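PDB 3EB7: insecticidal Delta-Endotoxin Cry8Ea1 from Bacillus Thuringiensis, which is an insecticidal crystal toxin active against larvae of the underground pest Holotrichia parallela, probably by binding gut receptors and forming membrane pores. Local coordinates for residues Ile247-Ala252 / Ser346-Leu351; Asn296-Trp301 / Glu386-Gln391. All coordinates share one frame; numbering follows the deposited sequence.

Contact 1. Residues Ile247-Ala252 / Ser346-Leu351; sequences IGAIGA and STAGVL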
# COMPACT_ATOMS: atom_id res chain seq x y z
N ILE A 247 -20.32 0.26 -5.14
CA ILE A 247 -21.31 1.17 -4.58
C ILE A 247 -22.70 0.78 -5.06
O ILE A 247 -23.28 1.38 -5.99
CB ILE A 247 -20.97 2.66 -4.85
CG1 ILE A 247 -19.50 2.92 -4.43
CG2 ILE A 247 -21.91 3.57 -4.03
CD1 ILE A 247 -18.91 4.21 -4.94
N GLY A 248 -23.20 -0.29 -4.44
CA GLY A 248 -24.50 -0.87 -4.73
C GLY A 248 -25.11 -1.30 -3.40
O GLY A 248 -24.41 -1.64 -2.45
N ALA A 249 -26.44 -1.26 -3.33
CA ALA A 249 -27.13 -1.55 -2.11
C ALA A 249 -27.05 -3.05 -1.80
O ALA A 249 -27.08 -3.88 -2.70
CB ALA A 249 -28.60 -1.08 -2.22
N ILE A 250 -26.94 -3.38 -0.51
CA ILE A 250 -26.85 -4.79 -0.05
C ILE A 250 -27.74 -4.96 1.16
O ILE A 250 -27.71 -4.14 2.08
CB ILE A 250 -25.40 -5.21 0.26
CG1 ILE A 250 -24.66 -5.58 -1.05
CG2 ILE A 250 -25.34 -6.41 1.22
CD1 ILE A 250 -23.15 -5.64 -0.90
N GLY A 251 -28.53 -6.02 1.14
CA GLY A 251 -29.35 -6.38 2.27
C GLY A 251 -30.36 -7.46 1.95
O GLY A 251 -30.41 -8.01 0.83
N ALA A 252 -31.19 -7.74 2.94
CA ALA A 252 -32.25 -8.75 2.89
C ALA A 252 -33.42 -8.45 1.92
O ALA A 252 -34.03 -9.37 1.39
CB ALA A 252 -32.75 -9.06 4.35
N SER A 346 -21.26 8.02 -0.31
CA SER A 346 -22.12 7.72 -1.45
C SER A 346 -23.42 7.12 -1.00
O SER A 346 -23.46 6.37 -0.02
CB SER A 346 -21.46 6.75 -2.43
OG SER A 346 -20.11 7.09 -2.71
N THR A 347 -24.48 7.41 -1.75
CA THR A 347 -25.75 6.79 -1.50
C THR A 347 -26.05 5.77 -2.60
O THR A 347 -26.37 6.11 -3.74
CB THR A 347 -26.86 7.86 -1.38
OG1 THR A 347 -26.53 8.76 -0.31
CG2 THR A 347 -28.23 7.23 -1.09
N ALA A 348 -25.94 4.50 -2.25
CA ALA A 348 -26.37 3.45 -3.12
C ALA A 348 -27.91 3.28 -2.97
O ALA A 348 -28.41 2.90 -1.89
CB ALA A 348 -25.61 2.17 -2.81
N GLY A 349 -28.64 3.60 -4.05
CA GLY A 349 -30.09 3.69 -4.05
C GLY A 349 -30.72 2.44 -4.63
O GLY A 349 -30.08 1.73 -5.45
N VAL A 350 -31.95 2.16 -4.19
CA VAL A 350 -32.83 1.13 -4.78
C VAL A 350 -34.21 1.75 -4.95
O VAL A 350 -34.78 2.29 -3.98
CB VAL A 350 -33.05 -0.14 -3.88
CG1 VAL A 350 -33.75 -1.25 -4.70
CG2 VAL A 350 -31.77 -0.65 -3.30
N LEU A 351 -34.73 1.67 -6.16
CA LEU A 351 -36.12 2.04 -6.40
C LEU A 351 -36.96 0.75 -6.50
O LEU A 351 -36.74 -0.07 -7.41
CB LEU A 351 -36.28 2.91 -7.67
CG LEU A 351 -37.71 3.35 -8.05
CD1 LEU A 351 -38.23 4.47 -7.13
CD2 LEU A 351 -37.81 3.80 -9.49
O HOH W 1 -27.60 0.37 -5.18
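Rotation about the first side-chain bond of Ile247 places CG2 anti to its backbone N (CG1 chi1 -50°), which aims the methyl at Ser346 and Ala348; in Val350 the corresponding turn (chi1 -169°) sets CG2 anti to the carbonyl carbon, on the side of Ala249. These groups lie in the beta-prism domain of a three-domain Cry toxin, where the loop 247-252 runs over one face of the antiparallel sheet containing strand 340-352. The contact is almost wholly apolar and buried. Ile247 CG2 rests on Ser346 CB at 3.6 Å and reaches Ala348 CB at 4.1 Å, while its CD1 extends alongside the serine hydroxyl, 3.8 Å from Ser346 OG. The methyl of Ala348 then presses against the peptide joining Gly248 to Ala249, its CB being 3.6 Å from Gly248 C; a short side chain here lets the loop backbone come down close to the strand. Phe430 on strand 427-434 packs against both Ile247 and Ser346. Across the strand, Thr347 turns the other way and its OG1 is hydrogen-bonded to Glu392. No direct hydrogen bond joins loop and strand. Instead a water accepts from Ala249 N (2.7 Å) and donates to Gly349 O (2.8 Å), satisfying two backbone groups between the apolar pairs. Beyond it the packing is tight: Ala249 CB meets Val350 CG2 at 3.4 Å, less than the usual van der Waals separation of two methyls.

Contact 2. Residues Asn296-Trp301 / Glu386-Gln391; sequences NYLKKW and EGIGAQ. With SO4 (sulfate ion), chain E.
Tyr297 and Glu386 join two sheets of the beta-prism domain near its surface end, through a single antiparallel hydrogen-bonded bridge between strand 296-310 and the connection leading into strand 389-394. In related Cry toxins the loops at this end contribute to receptor recognition, and a similar role is possible here. The Tyr297 side chain leaves the backbone with CB directed away from the other segment, but CG lies between the backbone N and the carbonyl carbon (chi1 58°), a turn that brings the ring back beside Glu386. Contact begins past CG: CE1 lies 3.8 Å from Glu386 CB, and CZ is 3.9 Å from the same carbon. Glu386 CB thus sits over a ring face, displaced toward the rim, in a CH-pi contact. At the tip, Tyr297 OH comes only within 4.1 Å of Glu386 OE1, too far for a hydrogen bond, and the carboxylate is turned 76° from the ring plane. Arg289 adds a cation-pi interaction with this ring. Two backbone hydrogen bonds, Tyr297 N to Glu386 O and the straighter Glu386 N to Tyr297 O (N-H...O angle 169°), make the bridge. Past Gly387, whose positive phi turns the chain, Ile388 CG2 packs against Leu298 CB at 4.1 Å; Leu351 of strand 340-352 touches both residues and carries the apolar patch inward. On the outer side, the extended Lys299 chain ends in a weak hydrogen bond to a sulfate ion that probably came from the crystallisation solution, with Lys299 NZ 3.2 Å from sulfate O3.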
# COMPACT_ATOMS: atom_id res chain seq x y z
N ASN A 296 -42.36 8.47 -6.74
CA ASN A 296 -41.16 7.72 -6.46
C ASN A 296 -40.27 7.72 -7.68
O ASN A 296 -40.66 7.26 -8.76
CB ASN A 296 -41.51 6.30 -6.02
CG ASN A 296 -41.78 6.22 -4.56
OD1 ASN A 296 -42.31 7.14 -3.97
ND2 ASN A 296 -41.38 5.12 -3.96
N TYR A 297 -39.05 8.21 -7.51
CA TYR A 297 -38.13 8.18 -8.64
C TYR A 297 -36.70 8.20 -8.17
O TYR A 297 -36.37 8.79 -7.14
CB TYR A 297 -38.36 9.37 -9.59
CG TYR A 297 -38.24 10.73 -8.92
CD1 TYR A 297 -39.37 11.36 -8.41
CD2 TYR A 297 -37.01 11.35 -8.78
CE1 TYR A 297 -39.27 12.62 -7.80
CE2 TYR A 297 -36.90 12.62 -8.16
CZ TYR A 297 -38.04 13.24 -7.67
OH TYR A 297 -37.96 14.48 -7.09
N LEU A 298 -35.87 7.54 -8.99
CA LEU A 298 -34.44 7.47 -8.79
C LEU A 298 -33.70 8.15 -9.96
O LEU A 298 -33.78 7.69 -11.13
CB LEU A 298 -33.99 6.00 -8.61
CG LEU A 298 -32.52 5.60 -8.41
CD1 LEU A 298 -31.91 6.21 -7.13
CD2 LEU A 298 -32.34 4.04 -8.48
N LYS A 299 -32.99 9.23 -9.66
CA LYS A 299 -32.05 9.78 -10.62
C LYS A 299 -30.65 9.31 -10.24
O LYS A 299 -30.15 9.60 -9.15
CB LYS A 299 -32.09 11.28 -10.64
CG LYS A 299 -33.26 11.88 -11.29
CD LYS A 299 -33.25 13.36 -10.92
CE LYS A 299 -34.02 14.16 -11.89
NZ LYS A 299 -34.39 15.44 -11.20
N LYS A 300 -30.02 8.57 -11.16
CA LYS A 300 -28.85 7.79 -10.80
C LYS A 300 -27.74 7.90 -11.83
O LYS A 300 -27.96 8.27 -12.96
CB LYS A 300 -29.24 6.32 -10.55
CG LYS A 300 -29.90 5.64 -11.71
CD LYS A 300 -30.01 4.12 -11.44
CE LYS A 300 -31.09 3.40 -12.29
NZ LYS A 300 -30.66 3.36 -13.70
N TRP A 301 -26.53 7.57 -11.40
CA TRP A 301 -25.32 7.54 -12.20
C TRP A 301 -25.43 6.34 -13.15
O TRP A 301 -25.37 5.15 -12.70
CB TRP A 301 -24.17 7.35 -11.20
CG TRP A 301 -22.72 7.31 -11.71
CD1 TRP A 301 -22.23 6.74 -12.88
CD2 TRP A 301 -21.56 7.80 -11.00
NE1 TRP A 301 -20.85 6.89 -12.94
CE2 TRP A 301 -20.42 7.51 -11.80
CE3 TRP A 301 -21.39 8.45 -9.77
CZ2 TRP A 301 -19.13 7.89 -11.41
CZ3 TRP A 301 -20.10 8.83 -9.39
CH2 TRP A 301 -18.98 8.54 -10.22
N GLU A 386 -36.33 10.49 -4.69
CA GLU A 386 -37.43 10.54 -3.73
C GLU A 386 -38.09 9.15 -3.61
O GLU A 386 -38.21 8.42 -4.60
CB GLU A 386 -38.46 11.59 -4.18
CG GLU A 386 -38.86 12.62 -3.10
CD GLU A 386 -37.70 13.47 -2.52
OE1 GLU A 386 -37.44 14.58 -3.04
OE2 GLU A 386 -37.09 13.06 -1.50
N GLY A 387 -38.47 8.79 -2.38
CA GLY A 387 -39.14 7.52 -2.08
C GLY A 387 -38.31 6.27 -2.34
O GLY A 387 -38.86 5.22 -2.65
N ILE A 388 -36.98 6.36 -2.20
CA ILE A 388 -36.12 5.24 -2.50
C ILE A 388 -35.56 4.57 -1.23
O ILE A 388 -35.47 5.21 -0.17
CB ILE A 388 -34.95 5.67 -3.39
CG1 ILE A 388 -34.29 6.93 -2.79
CG2 ILE A 388 -35.42 5.91 -4.81
CD1 ILE A 388 -32.80 6.94 -2.88
N GLY A 389 -35.19 3.29 -1.35
CA GLY A 389 -34.22 2.69 -0.41
C GLY A 389 -32.82 3.24 -0.67
O GLY A 389 -32.45 3.55 -1.81
N ALA A 390 -32.02 3.38 0.37
CA ALA A 390 -30.68 3.91 0.21
C ALA A 390 -29.76 3.29 1.27
O ALA A 390 -30.21 3.00 2.39
CB ALA A 390 -30.68 5.45 0.33
N GLN A 391 -28.48 3.13 0.92
CA GLN A 391 -27.39 2.81 1.86
C GLN A 391 -26.27 3.82 1.74
O GLN A 391 -25.84 4.10 0.64
CB GLN A 391 -26.81 1.47 1.51
CG GLN A 391 -27.14 0.44 2.49
CD GLN A 391 -27.15 -0.92 1.86
OE1 GLN A 391 -26.14 -1.37 1.28
NE2 GLN A 391 -28.31 -1.59 1.95
S SO4 E . -37.49 16.24 -12.77
O1 SO4 E . -38.86 16.53 -13.19
O2 SO4 E . -36.62 17.34 -13.14
O3 SO4 E . -37.55 16.05 -11.31
O4 SO4 E . -36.97 15.02 -13.39

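Read from the N terminus, the segments come in the order 247-252, 296-301, 346-351 and 386-391, so the two contacts cross rather than nest. Contact 1 closes a loop of 93 intervening residues, bringing the chain that precedes helix 263-270 onto strand 340-352. Contact 2 opens within that span and closes beyond it, linking strand 296-310 of one sheet to the entry of strand 389-394 in another. Strands 340-352 and 389-394 are neighbours in the same sheet, paired here through Val350 and Gly389. A probable hydrogen bond from Gln391 NE2 to Ile250 O joins the contacts directly, tying loop, shared sheet and adjoining sheet together.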